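Local coordinates for protein flap endonuclease 1 (Methanocaldococcus jannaschii, PDB 1A76) that cuts 5'-flaps and trims 5' ends of DNA during replication and repair, as a structure-specific nuclease that uses magnesium ions, at residues I66-E70 / K307-L311; A176-G180 / I264-P268; I219-Y225 / I261-F265; K283-I287 / V301-V305. One frame throughout, in Å; residues are numbered along the deposited sequence.

Contact 1 of 4, residues I66-E70 / K307-L311; sequences IHLLE and KLYNL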
loop_
_atom_site.group_PDB
_atom_site.type_symbol
_atom_site.label_atom_id
_atom_site.label_comp_id
_atom_site.label_asym_id
_atom_site.label_seq_id
_atom_site.Cartn_x
_atom_site.Cartn_y
_atom_site.Cartn_z
ATOM N N ILE A 66 -8.432 9.651 11.503
ATOM C CA ILE A 66 -9.105 10.021 12.752
ATOM C C ILE A 66 -10.122 8.941 13.125
ATOM O O ILE A 66 -10.260 8.582 14.296
ATOM C CB ILE A 66 -9.828 11.403 12.637
ATOM C CG1 ILE A 66 -8.794 12.528 12.540
ATOM C CG2 ILE A 66 -10.699 11.656 13.873
ATOM C CD1 ILE A 66 -9.392 13.917 12.262
ATOM N N HIS A 67 -10.814 8.414 12.119
ATOM C CA HIS A 67 -11.819 7.369 12.312
ATOM C C HIS A 67 -11.175 6.174 13.037
ATOM O O HIS A 67 -11.750 5.598 13.962
ATOM C CB HIS A 67 -12.373 6.967 10.932
ATOM C CG HIS A 67 -13.194 5.714 10.930
ATOM N ND1 HIS A 67 -14.403 5.610 11.583
ATOM C CD2 HIS A 67 -12.999 4.524 10.309
ATOM C CE1 HIS A 67 -14.918 4.412 11.364
ATOM N NE2 HIS A 67 -14.085 3.734 10.593
ATOM N N LEU A 68 -9.963 5.834 12.614
ATOM C CA LEU A 68 -9.192 4.737 13.191
ATOM C C LEU A 68 -8.791 5.043 14.643
ATOM O O LEU A 68 -8.941 4.204 15.535
ATOM C CB LEU A 68 -7.928 4.505 12.349
ATOM C CG LEU A 68 -7.789 3.266 11.451
ATOM C CD1 LEU A 68 -9.119 2.847 10.877
ATOM C CD2 LEU A 68 -6.784 3.570 10.343
ATOM N N LEU A 69 -8.288 6.252 14.877
ATOM C CA LEU A 69 -7.859 6.656 16.219
ATOM C C LEU A 69 -9.002 6.754 17.225
ATOM O O LEU A 69 -8.793 6.583 18.434
ATOM C CB LEU A 69 -7.121 7.990 16.154
ATOM C CG LEU A 69 -5.683 7.935 15.637
ATOM C CD1 LEU A 69 -5.180 9.355 15.424
ATOM C CD2 LEU A 69 -4.793 7.176 16.628
ATOM N N GLU A 70 -10.203 7.044 16.740
ATOM C CA GLU A 70 -11.360 7.139 17.615
ATOM C C GLU A 70 -11.675 5.749 18.164
ATOM O O GLU A 70 -12.335 5.610 19.196
ATOM C CB GLU A 70 -12.568 7.668 16.845
ATOM C CG GLU A 70 -12.679 9.187 16.818
ATOM C CD GLU A 70 -13.800 9.677 15.917
ATOM O OE1 GLU A 70 -13.976 9.109 14.816
ATOM O OE2 GLU A 70 -14.506 10.632 16.313
ATOM N N LYS A 307 -11.063 16.997 17.867
ATOM C CA LYS A 307 -11.200 15.618 18.320
ATOM C C LYS A 307 -9.852 14.904 18.180
ATOM O O LYS A 307 -9.474 14.114 19.045
ATOM C CB LYS A 307 -12.255 14.881 17.489
ATOM C CG LYS A 307 -13.610 15.570 17.437
ATOM C CD LYS A 307 -14.734 14.554 17.297
ATOM C CE LYS A 307 -15.627 14.893 16.119
ATOM N NZ LYS A 307 -14.802 15.171 14.907
ATOM N N LEU A 308 -9.127 15.177 17.095
ATOM C CA LEU A 308 -7.823 14.538 16.883
ATOM C C LEU A 308 -6.861 14.931 17.990
ATOM O O LEU A 308 -6.145 14.099 18.531
ATOM C CB LEU A 308 -7.218 14.911 15.518
ATOM C CG LEU A 308 -5.736 14.517 15.321
ATOM C CD1 LEU A 308 -5.567 12.994 15.372
ATOM C CD2 LEU A 308 -5.226 15.065 13.989
ATOM N N TYR A 309 -6.847 16.213 18.327
ATOM C CA TYR A 309 -5.972 16.715 19.386
ATOM C C TYR A 309 -6.224 15.985 20.715
ATOM O O TYR A 309 -5.294 15.523 21.379
ATOM C CB TYR A 309 -6.217 18.216 19.570
ATOM C CG TYR A 309 -5.251 18.905 20.505
ATOM C CD1 TYR A 309 -5.501 18.965 21.881
ATOM C CD2 TYR A 309 -4.085 19.507 20.017
ATOM C CE1 TYR A 309 -4.619 19.603 22.748
ATOM C CE2 TYR A 309 -3.186 20.155 20.883
ATOM C CZ TYR A 309 -3.464 20.197 22.243
ATOM O OH TYR A 309 -2.593 20.833 23.093
ATOM N N ASN A 310 -7.489 15.890 21.102
ATOM C CA ASN A 310 -7.849 15.242 22.360
ATOM C C ASN A 310 -7.538 13.750 22.366
ATOM O O ASN A 310 -7.150 13.205 23.390
ATOM C CB ASN A 310 -9.329 15.491 22.667
ATOM C CG ASN A 310 -9.587 16.922 23.119
ATOM O OD1 ASN A 310 -8.693 17.582 23.660
ATOM N ND2 ASN A 310 -10.809 17.407 22.903
ATOM N N LEU A 311 -7.702 13.087 21.228
ATOM C CA LEU A 311 -7.399 11.657 21.136
ATOM C C LEU A 311 -5.912 11.443 21.392
ATOM O O LEU A 311 -5.519 10.609 22.203
ATOM C CB LEU A 311 -7.765 11.114 19.745
ATOM C CG LEU A 311 -9.259 10.903 19.465
ATOM C CD1 LEU A 311 -9.489 10.821 17.967
ATOM C CD2 LEU A 311 -9.749 9.629 20.146
#

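Contact 2 of 4, residues A176-G180 / I264-P268; sequences ALLYG and IFKEP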
loop_
_atom_site.group_PDB
_atom_site.type_symbol
_atom_site.label_atom_id
_atom_site.label_comp_id
_atom_site.label_asym_id
_atom_site.label_seq_id
_atom_site.Cartn_x
_atom_site.Cartn_y
_atom_site.Cartn_z
ATOM N N ALA A 176 0.919 -8.480 1.001
ATOM C CA ALA A 176 1.731 -8.378 2.216
ATOM C C ALA A 176 2.041 -9.763 2.792
ATOM O O ALA A 176 3.049 -9.961 3.471
ATOM C CB ALA A 176 0.999 -7.541 3.260
ATOM N N LEU A 177 1.152 -10.713 2.535
ATOM C CA LEU A 177 1.311 -12.073 3.019
ATOM C C LEU A 177 2.574 -12.686 2.411
ATOM O O LEU A 177 3.295 -13.434 3.070
ATOM C CB LEU A 177 0.084 -12.910 2.625
ATOM C CG LEU A 177 -1.252 -12.504 3.270
ATOM C CD1 LEU A 177 -2.389 -13.311 2.666
ATOM C CD2 LEU A 177 -1.189 -12.728 4.793
ATOM N N LEU A 178 2.838 -12.350 1.151
ATOM C CA LEU A 178 4.011 -12.864 0.440
ATOM C C LEU A 178 5.333 -12.403 1.053
ATOM O O LEU A 178 6.369 -13.065 0.883
ATOM C CB LEU A 178 3.942 -12.460 -1.035
ATOM C CG LEU A 178 2.780 -13.096 -1.802
ATOM C CD1 LEU A 178 2.801 -12.636 -3.246
ATOM C CD2 LEU A 178 2.896 -14.609 -1.726
ATOM N N TYR A 179 5.298 -11.277 1.768
ATOM C CA TYR A 179 6.503 -10.760 2.419
ATOM C C TYR A 179 6.589 -11.267 3.850
ATOM O O TYR A 179 7.426 -10.823 4.633
ATOM C CB TYR A 179 6.517 -9.228 2.432
ATOM C CG TYR A 179 6.682 -8.612 1.069
ATOM C CD1 TYR A 179 5.571 -8.324 0.288
ATOM C CD2 TYR A 179 7.950 -8.310 0.563
ATOM C CE1 TYR A 179 5.702 -7.757 -0.958
ATOM C CE2 TYR A 179 8.093 -7.731 -0.701
ATOM C CZ TYR A 179 6.958 -7.463 -1.453
ATOM O OH TYR A 179 7.056 -6.934 -2.721
ATOM N N GLY A 180 5.729 -12.211 4.193
ATOM C CA GLY A 180 5.769 -12.747 5.536
ATOM C C GLY A 180 4.947 -11.986 6.563
ATOM O O GLY A 180 5.101 -12.223 7.761
ATOM N N ILE A 264 13.008 -10.883 -3.987
ATOM C CA ILE A 264 12.302 -9.628 -3.734
ATOM C C ILE A 264 11.372 -9.800 -2.527
ATOM O O ILE A 264 11.267 -8.910 -1.687
ATOM C CB ILE A 264 11.445 -9.184 -4.959
ATOM C CG1 ILE A 264 12.239 -8.202 -5.830
ATOM C CG2 ILE A 264 10.144 -8.510 -4.479
ATOM C CD1 ILE A 264 12.108 -8.442 -7.313
ATOM N N PHE A 265 10.701 -10.949 -2.446
ATOM C CA PHE A 265 9.778 -11.213 -1.345
ATOM C C PHE A 265 10.461 -11.697 -0.075
ATOM O O PHE A 265 10.038 -11.356 1.022
ATOM C CB PHE A 265 8.721 -12.250 -1.766
ATOM C CG PHE A 265 7.773 -11.742 -2.806
ATOM C CD1 PHE A 265 6.771 -10.823 -2.469
ATOM C CD2 PHE A 265 7.925 -12.115 -4.136
ATOM C CE1 PHE A 265 5.943 -10.278 -3.446
ATOM C CE2 PHE A 265 7.102 -11.576 -5.122
ATOM C CZ PHE A 265 6.099 -10.641 -4.771
ATOM N N LYS A 266 11.512 -12.495 -0.232
ATOM C CA LYS A 266 12.227 -13.047 0.909
ATOM C C LYS A 266 13.291 -12.123 1.489
ATOM O O LYS A 266 13.553 -12.165 2.687
ATOM C CB LYS A 266 12.881 -14.384 0.524
ATOM C CG LYS A 266 11.914 -15.470 0.006
ATOM C CD LYS A 266 10.716 -15.672 0.938
ATOM C CE LYS A 266 11.100 -16.335 2.266
ATOM N NZ LYS A 266 11.916 -17.585 2.136
ATOM N N GLU A 267 13.890 -11.287 0.644
ATOM C CA GLU A 267 14.965 -10.377 1.052
ATOM C C GLU A 267 14.729 -8.936 0.645
ATOM O O GLU A 267 15.546 -8.351 -0.068
ATOM C CB GLU A 267 16.287 -10.806 0.410
ATOM C CG GLU A 267 17.223 -11.487 1.351
ATOM C CD GLU A 267 17.042 -12.973 1.314
ATOM O OE1 GLU A 267 17.526 -13.597 0.338
ATOM O OE2 GLU A 267 16.416 -13.506 2.258
ATOM N N PRO A 268 13.619 -8.338 1.078
ATOM C CA PRO A 268 13.427 -6.949 0.662
ATOM C C PRO A 268 14.275 -5.965 1.469
ATOM O O PRO A 268 14.733 -6.279 2.570
ATOM C CB PRO A 268 11.939 -6.728 0.882
ATOM C CG PRO A 268 11.620 -7.625 2.050
ATOM C CD PRO A 268 12.500 -8.834 1.904
HETATM O O HOH W 1 8.567 -13.328 2.422
HETATM O O HOH W 2 10.001 -10.327 3.758
#

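Contact 3 of 4, residues I219-Y225 / I261-F265; sequences IFMGTDY and IKRIF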
loop_
_atom_site.group_PDB
_atom_site.type_symbol
_atom_site.label_atom_id
_atom_site.label_comp_id
_atom_site.label_asym_id
_atom_site.label_seq_id
_atom_site.Cartn_x
_atom_site.Cartn_y
_atom_site.Cartn_z
ATOM N N ILE A 219 3.600 -16.471 -8.040
ATOM C CA ILE A 219 4.371 -16.307 -9.260
ATOM C C ILE A 219 3.614 -16.909 -10.448
ATOM O O ILE A 219 3.554 -16.287 -11.508
ATOM C CB ILE A 219 5.785 -16.920 -9.104
ATOM C CG1 ILE A 219 6.609 -16.044 -8.137
ATOM C CG2 ILE A 219 6.495 -16.982 -10.447
ATOM C CD1 ILE A 219 7.937 -16.655 -7.702
ATOM N N PHE A 220 3.028 -18.095 -10.270
ATOM C CA PHE A 220 2.243 -18.750 -11.332
ATOM C C PHE A 220 1.102 -17.850 -11.778
ATOM O O PHE A 220 0.842 -17.686 -12.972
ATOM C CB PHE A 220 1.597 -20.052 -10.833
ATOM C CG PHE A 220 2.444 -21.279 -11.030
ATOM C CD1 PHE A 220 2.729 -21.749 -12.309
ATOM C CD2 PHE A 220 2.920 -21.988 -9.933
ATOM C CE1 PHE A 220 3.474 -22.910 -12.490
ATOM C CE2 PHE A 220 3.663 -23.146 -10.103
ATOM C CZ PHE A 220 3.941 -23.609 -11.390
ATOM N N MET A 221 0.391 -17.295 -10.807
ATOM C CA MET A 221 -0.751 -16.450 -11.116
ATOM C C MET A 221 -0.286 -15.145 -11.726
ATOM O O MET A 221 -0.975 -14.573 -12.566
ATOM C CB MET A 221 -1.568 -16.197 -9.849
ATOM C CG MET A 221 -2.245 -17.465 -9.313
ATOM S SD MET A 221 -2.992 -17.241 -7.688
ATOM C CE MET A 221 -4.322 -16.128 -8.055
ATOM N N GLY A 222 0.892 -14.694 -11.307
ATOM C CA GLY A 222 1.456 -13.460 -11.826
ATOM C C GLY A 222 1.581 -12.382 -10.768
ATOM O O GLY A 222 0.584 -12.003 -10.137
ATOM N N THR A 223 2.800 -11.898 -10.551
ATOM C CA THR A 223 3.033 -10.834 -9.568
ATOM C C THR A 223 3.293 -9.519 -10.313
ATOM O O THR A 223 3.192 -9.459 -11.539
ATOM C CB THR A 223 4.264 -11.148 -8.643
ATOM O OG1 THR A 223 5.478 -11.056 -9.393
ATOM C CG2 THR A 223 4.161 -12.548 -8.047
ATOM N N ASP A 224 3.608 -8.459 -9.578
ATOM C CA ASP A 224 3.901 -7.177 -10.212
ATOM C C ASP A 224 5.212 -7.352 -10.975
ATOM O O ASP A 224 5.522 -6.595 -11.890
ATOM C CB ASP A 224 4.082 -6.074 -9.158
ATOM C CG ASP A 224 2.791 -5.732 -8.428
ATOM O OD1 ASP A 224 1.715 -5.741 -9.059
ATOM O OD2 ASP A 224 2.857 -5.443 -7.217
ATOM N N TYR A 225 5.975 -8.369 -10.583
ATOM C CA TYR A 225 7.268 -8.664 -11.188
ATOM C C TYR A 225 7.232 -9.583 -12.404
ATOM O O TYR A 225 8.231 -9.731 -13.101
ATOM C CB TYR A 225 8.190 -9.235 -10.117
ATOM C CG TYR A 225 8.312 -8.301 -8.941
ATOM C CD1 TYR A 225 8.988 -7.084 -9.067
ATOM C CD2 TYR A 225 7.711 -8.598 -7.720
ATOM C CE1 TYR A 225 9.064 -6.189 -8.012
ATOM C CE2 TYR A 225 7.780 -7.703 -6.649
ATOM C CZ TYR A 225 8.460 -6.499 -6.806
ATOM O OH TYR A 225 8.548 -5.607 -5.758
ATOM N N ILE A 261 12.859 -12.831 -8.432
ATOM C CA ILE A 261 11.538 -12.460 -7.938
ATOM C C ILE A 261 11.372 -12.963 -6.505
ATOM O O ILE A 261 10.886 -12.235 -5.633
ATOM C CB ILE A 261 10.414 -13.059 -8.834
ATOM C CG1 ILE A 261 10.499 -12.468 -10.240
ATOM C CG2 ILE A 261 9.037 -12.765 -8.235
ATOM C CD1 ILE A 261 9.785 -13.301 -11.283
ATOM N N LYS A 262 11.783 -14.208 -6.274
ATOM C CA LYS A 262 11.713 -14.820 -4.956
ATOM C C LYS A 262 12.473 -13.968 -3.943
ATOM O O LYS A 262 11.987 -13.708 -2.843
ATOM C CB LYS A 262 12.322 -16.228 -4.992
ATOM C CG LYS A 262 11.417 -17.281 -5.619
ATOM C CD LYS A 262 11.936 -18.693 -5.373
ATOM C CE LYS A 262 13.298 -18.919 -6.031
ATOM N NZ LYS A 262 13.683 -20.364 -6.150
ATOM N N ARG A 263 13.673 -13.544 -4.321
ATOM C CA ARG A 263 14.499 -12.735 -3.438
ATOM C C ARG A 263 13.843 -11.401 -3.087
ATOM O O ARG A 263 14.088 -10.857 -2.016
ATOM C CB ARG A 263 15.876 -12.501 -4.065
ATOM C CG ARG A 263 16.978 -13.320 -3.399
ATOM C CD ARG A 263 18.320 -13.200 -4.123
ATOM N NE ARG A 263 18.382 -14.006 -5.344
ATOM C CZ ARG A 263 18.698 -15.296 -5.382
ATOM N NH1 ARG A 263 18.986 -15.950 -4.266
ATOM N NH2 ARG A 263 18.734 -15.933 -6.545
ATOM N N ILE A 264 13.008 -10.883 -3.987
ATOM C CA ILE A 264 12.302 -9.628 -3.734
ATOM C C ILE A 264 11.372 -9.800 -2.527
ATOM O O ILE A 264 11.267 -8.910 -1.687
ATOM C CB ILE A 264 11.445 -9.184 -4.959
ATOM C CG1 ILE A 264 12.239 -8.202 -5.830
ATOM C CG2 ILE A 264 10.144 -8.510 -4.479
ATOM C CD1 ILE A 264 12.108 -8.442 -7.313
ATOM N N PHE A 265 10.701 -10.949 -2.446
ATOM C CA PHE A 265 9.778 -11.213 -1.345
ATOM C C PHE A 265 10.461 -11.697 -0.075
ATOM O O PHE A 265 10.038 -11.356 1.022
ATOM C CB PHE A 265 8.721 -12.250 -1.766
ATOM C CG PHE A 265 7.773 -11.742 -2.806
ATOM C CD1 PHE A 265 6.771 -10.823 -2.469
ATOM C CD2 PHE A 265 7.925 -12.115 -4.136
ATOM C CE1 PHE A 265 5.943 -10.278 -3.446
ATOM C CE2 PHE A 265 7.102 -11.576 -5.122
ATOM C CZ PHE A 265 6.099 -10.641 -4.771
#

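Contact 4 of 4, residues K283-I287 / V301-V305; sequences KEGII and VKKHV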
loop_
_atom_site.group_PDB
_atom_site.type_symbol
_atom_site.label_atom_id
_atom_site.label_comp_id
_atom_site.label_asym_id
_atom_site.label_seq_id
_atom_site.Cartn_x
_atom_site.Cartn_y
_atom_site.Cartn_z
ATOM N N LYS A 283 -3.361 22.350 14.746
ATOM C CA LYS A 283 -4.714 22.719 14.360
ATOM C C LYS A 283 -4.787 23.803 13.291
ATOM O O LYS A 283 -5.555 23.683 12.346
ATOM C CB LYS A 283 -5.514 23.165 15.585
ATOM C CG LYS A 283 -5.738 22.067 16.635
ATOM C CD LYS A 283 -6.703 22.534 17.722
ATOM C CE LYS A 283 -7.255 21.349 18.518
ATOM N NZ LYS A 283 -8.034 21.786 19.720
ATOM N N GLU A 284 -3.987 24.851 13.449
ATOM C CA GLU A 284 -3.970 25.980 12.522
ATOM C C GLU A 284 -3.479 25.597 11.131
ATOM O O GLU A 284 -4.063 25.998 10.119
ATOM C CB GLU A 284 -3.077 27.099 13.081
ATOM C CG GLU A 284 -3.631 27.806 14.319
ATOM C CD GLU A 284 -3.578 26.931 15.554
ATOM O OE1 GLU A 284 -2.544 26.254 15.745
ATOM O OE2 GLU A 284 -4.565 26.909 16.321
ATOM N N GLY A 285 -2.387 24.839 11.090
ATOM C CA GLY A 285 -1.823 24.410 9.824
ATOM C C GLY A 285 -2.762 23.495 9.068
ATOM O O GLY A 285 -2.826 23.548 7.842
ATOM N N ILE A 286 -3.483 22.643 9.793
ATOM C CA ILE A 286 -4.426 21.734 9.155
ATOM C C ILE A 286 -5.568 22.527 8.527
ATOM O O ILE A 286 -5.973 22.259 7.387
ATOM C CB ILE A 286 -4.988 20.694 10.175
ATOM C CG1 ILE A 286 -3.875 19.696 10.544
ATOM C CG2 ILE A 286 -6.178 19.976 9.580
ATOM C CD1 ILE A 286 -4.148 18.865 11.773
ATOM N N ILE A 287 -6.074 23.515 9.260
ATOM C CA ILE A 287 -7.157 24.363 8.753
ATOM C C ILE A 287 -6.728 25.093 7.477
ATOM O O ILE A 287 -7.463 25.139 6.484
ATOM C CB ILE A 287 -7.578 25.421 9.807
ATOM C CG1 ILE A 287 -8.215 24.714 11.004
ATOM C CG2 ILE A 287 -8.524 26.450 9.183
ATOM C CD1 ILE A 287 -9.230 25.544 11.775
ATOM N N VAL A 301 -13.872 20.335 9.569
ATOM C CA VAL A 301 -12.454 20.220 9.872
ATOM C C VAL A 301 -12.181 20.667 11.311
ATOM O O VAL A 301 -11.514 19.959 12.064
ATOM C CB VAL A 301 -11.591 21.031 8.861
ATOM C CG1 VAL A 301 -10.091 20.867 9.188
ATOM C CG2 VAL A 301 -11.865 20.524 7.428
ATOM N N LYS A 302 -12.724 21.818 11.700
ATOM C CA LYS A 302 -12.519 22.319 13.056
ATOM C C LYS A 302 -12.892 21.257 14.085
ATOM O O LYS A 302 -12.123 20.940 14.998
ATOM C CB LYS A 302 -13.364 23.575 13.289
ATOM C CG LYS A 302 -13.338 24.093 14.727
ATOM C CD LYS A 302 -11.946 24.587 15.090
ATOM C CE LYS A 302 -11.836 24.979 16.565
ATOM N NZ LYS A 302 -10.471 24.665 17.112
ATOM N N LYS A 303 -14.082 20.697 13.925
ATOM C CA LYS A 303 -14.569 19.680 14.835
ATOM C C LYS A 303 -13.624 18.483 14.894
ATOM O O LYS A 303 -13.355 17.941 15.968
ATOM C CB LYS A 303 -15.961 19.221 14.399
ATOM C CG LYS A 303 -16.599 18.219 15.335
ATOM C CD LYS A 303 -17.868 17.653 14.731
ATOM C CE LYS A 303 -19.051 17.879 15.648
ATOM N NZ LYS A 303 -18.860 17.166 16.946
ATOM N N HIS A 304 -13.110 18.075 13.744
ATOM C CA HIS A 304 -12.224 16.929 13.725
ATOM C C HIS A 304 -10.824 17.168 14.247
ATOM O O HIS A 304 -10.264 16.287 14.893
ATOM C CB HIS A 304 -12.188 16.325 12.326
ATOM C CG HIS A 304 -13.438 15.581 11.986
ATOM N ND1 HIS A 304 -13.586 14.230 12.217
ATOM C CD2 HIS A 304 -14.624 16.013 11.501
ATOM C CE1 HIS A 304 -14.811 13.864 11.888
ATOM N NE2 HIS A 304 -15.460 14.927 11.451
ATOM N N VAL A 305 -10.251 18.346 13.988
ATOM C CA VAL A 305 -8.899 18.619 14.492
ATOM C C VAL A 305 -8.960 18.732 16.014
ATOM O O VAL A 305 -7.992 18.418 16.707
ATOM C CB VAL A 305 -8.280 19.925 13.880
ATOM C CG1 VAL A 305 -8.222 19.810 12.357
ATOM C CG2 VAL A 305 -9.089 21.154 14.286
#

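Contact 1 of 4, residues I66-E70 / K307-L311
Ile66 faces Leu308 and Glu70 faces Leu311 where segments 66-70 and 307-311, on helices 56-70 and 298-315, pack side by side; the axes of these short segments run in the same general direction at 41° and approach to 10.2 Å. Aliphatic side chains carry the contact. Ile66 reaches over with CD1, the end of its longer branch, which rests 4.0 Å from Leu308 CB. The two side chains meet at about a right angle. In Leu308, CG lies anti to the backbone N (chi1 168°). This brings one of its methyls, CD1, to 3.7 Å from Leu69 CD1, a methyl-to-methyl touch on the buried side of the interface.

Leu311 enters from the other helix with both methyls. Its CD2 sits 3.6 Å from the backbone atom Leu69 O, and its CD1 sits 3.8 Å from Glu70 CG. The same Leu69 O accepts a hydrogen bond from Lys315 NZ. Glu70 extends beyond CG along the solvent side, and its OE2 passes 4.0 Å from Lys307 CD. The opposite charges do not pair: Glu70 OE2 and Lys307 NZ stay 4.8 Å apart, so any attraction is likely to be modest. Lys307 bends back instead and makes a weak hydrogen bond to Lys303 O, one turn earlier in its own helix.

Leu69 also leans on Ile144, and Leu308 on Pro281. The arrangement is an ordinary helix-helix interface, apolar inside, with charged side chains at the solvent edge. It fastens the last modelled helix of the chain to the N-domain of the nuclease fold, away from the metal site.

Contact 2 of 4, residues A176-G180 / I264-P268
Ile264 meets Tyr179 first through its backbone, with Ile264 O 3.5 Å from Tyr179 CE2. Its CG2 lies 3.9 Å from Tyr179 OH and also sits over the centre of the Phe265 ring.

Phe265 comes next and, with Tyr179, carries the largest share of the contact. Its CD1 lies over one face of the Tyr179 ring, offset toward the rim, 3.5 Å from Tyr179 CZ. The ring planes meet at 54°, an oblique pairing. Leu178 runs alongside Phe265, pointing the same way, with Leu178 CB 3.6 Å from Phe265 CD1. Tyr179 has CG anti to its carbonyl carbon (chi1 -68°), which swings the ring toward the helix. The polar link runs through Phe265 O, which accepts from two waters. One water bridges it to Leu178 O, donating at 2.7 Å to that atom. The other bridges it to Tyr179 O, donating at 2.8 Å there. Two waters thus tie the carbonyls of the two segments together without a direct bond between them.

Lys266 turns outward and forms a salt bridge with Asp212. The chain leaves the helix at Glu267, and Pro268 brings it back against Tyr179, its CG at the edge of the ring, 4.0 Å from Tyr179 CD2. With an alanine at Tyr179, a gap would probably open beside Phe265 and Pro268 CG would lose the ring edge it lies against.

Tyr179 also packs on Glu154, Ala155 and Ser158 of helix 153-162, close to the metal-binding Glu152 and Glu154. Leu178 leans on helix 211-221. The loop between strands 168-170 and 183-186 is thereby wedged against the end of helix 258-266.

Contact 3 of 4, residues I219-Y225 / I261-F265
Thr223 OG1 accepts a hydrogen bond from Tyr225 N at 3.0 Å (139° at the hydrogen) while lying 4.1 Å from Ile261 CG2 across the contact. This is an ST turn, and a weak bond from Asn226 ND2 also reaches the hydroxyl. OG1 stands between the backbone N and the carbonyl carbon of its own residue (chi1 70°), which points it at the amide of Tyr225. The turn follows helix 211-221 and carries Asp224, whose OD2 binds a manganese ion.

Tyr225 contributes more to the interface than any other residue. Ile264 CD1 makes a CH-pi contact over one ring face, 3.9 Å from the centroid and 15° off the normal. Phe265 takes the ring edge: the pair is offset edge-to-face, with centroids 5.8 Å apart and the edge of Tyr225 toward the face of Phe265. Farther back along helix 211-221, Ile219 CD1 lies 4.1 Å from Ile261 CG2 and joins the two helices.

A serine in place of Tyr225 would probably leave Ile264 without the ring it covers and would take away the weak hydrogen bond to Glu152. That bond joins Tyr225 OH and Glu152 OE2.

Contact 4 of 4, residues K283-I287 / V301-V305
Lys283 lies opposite Val305 and Ile287 opposite Val301, where segments 283-287 and 301-305 run roughly antiparallel, their short axes at 148° and 10.2 Å apart at closest approach. Their host helices, 283-292 and 298-315, follow each other in the chain and form a helical hairpin.

Ile286 and Val305 make the tightest meeting. Ile286 CG2 presses on Val305 CG1 at 3.5 Å, closer than usual for two carbons, as the side chains slide past each other in opposite directions. The same Ile286 CG2 touches Val301 CG1 at 4.0 Å, one turn earlier on the partner helix. Val301 has CG1 anti to the backbone N (chi1 -179°), which presents that methyl to the isoleucine. Ile287 CD1 lies 4.4 Å from Lys302 CD at the outer side.

Lys283 runs extended over the end of the interface. Its CG passes 4.2 Å from Val305 CG2, and farther along its CE comes to 3.5 Å from Val305 O. Behind this layer Val301 packs on Tyr63 and Val305 on Phe62, both of helix 56-70.

The ammonium ends Lys283 NZ and Lys302 NZ stand 4.6 Å apart. Both form salt bridges to Asp306 OD1, so one carboxylate oxygen gathers two lysines, one from each helix. The chemistry implies a hydrophobic seam closed on its outer side by a shared anion, which probably offsets the nearness of the two positive charges.

Contacts 2 and 3 lie close together on one side of the chain's centre, and contacts 1 and 4 on the other. The first two are buried, share Ile264 and Phe265 of helix 258-266, and are rich in aromatic rings. The hydroxyls of Tyr179 and Tyr225 come within 3.6 Å of each other (OH to OH), near the metal-binding carboxylates. Contacts 1 and 4 are only partly buried and lie away from the annotated sites. Both use helix 298-315, and they touch where Tyr309 CB meets Lys283 CE at 3.5 Å. Their chemistry is aliphatic, with lysines and acids at their outer edges, whereas bridging waters and an ST turn supply the polar parts of contacts 2 and 3.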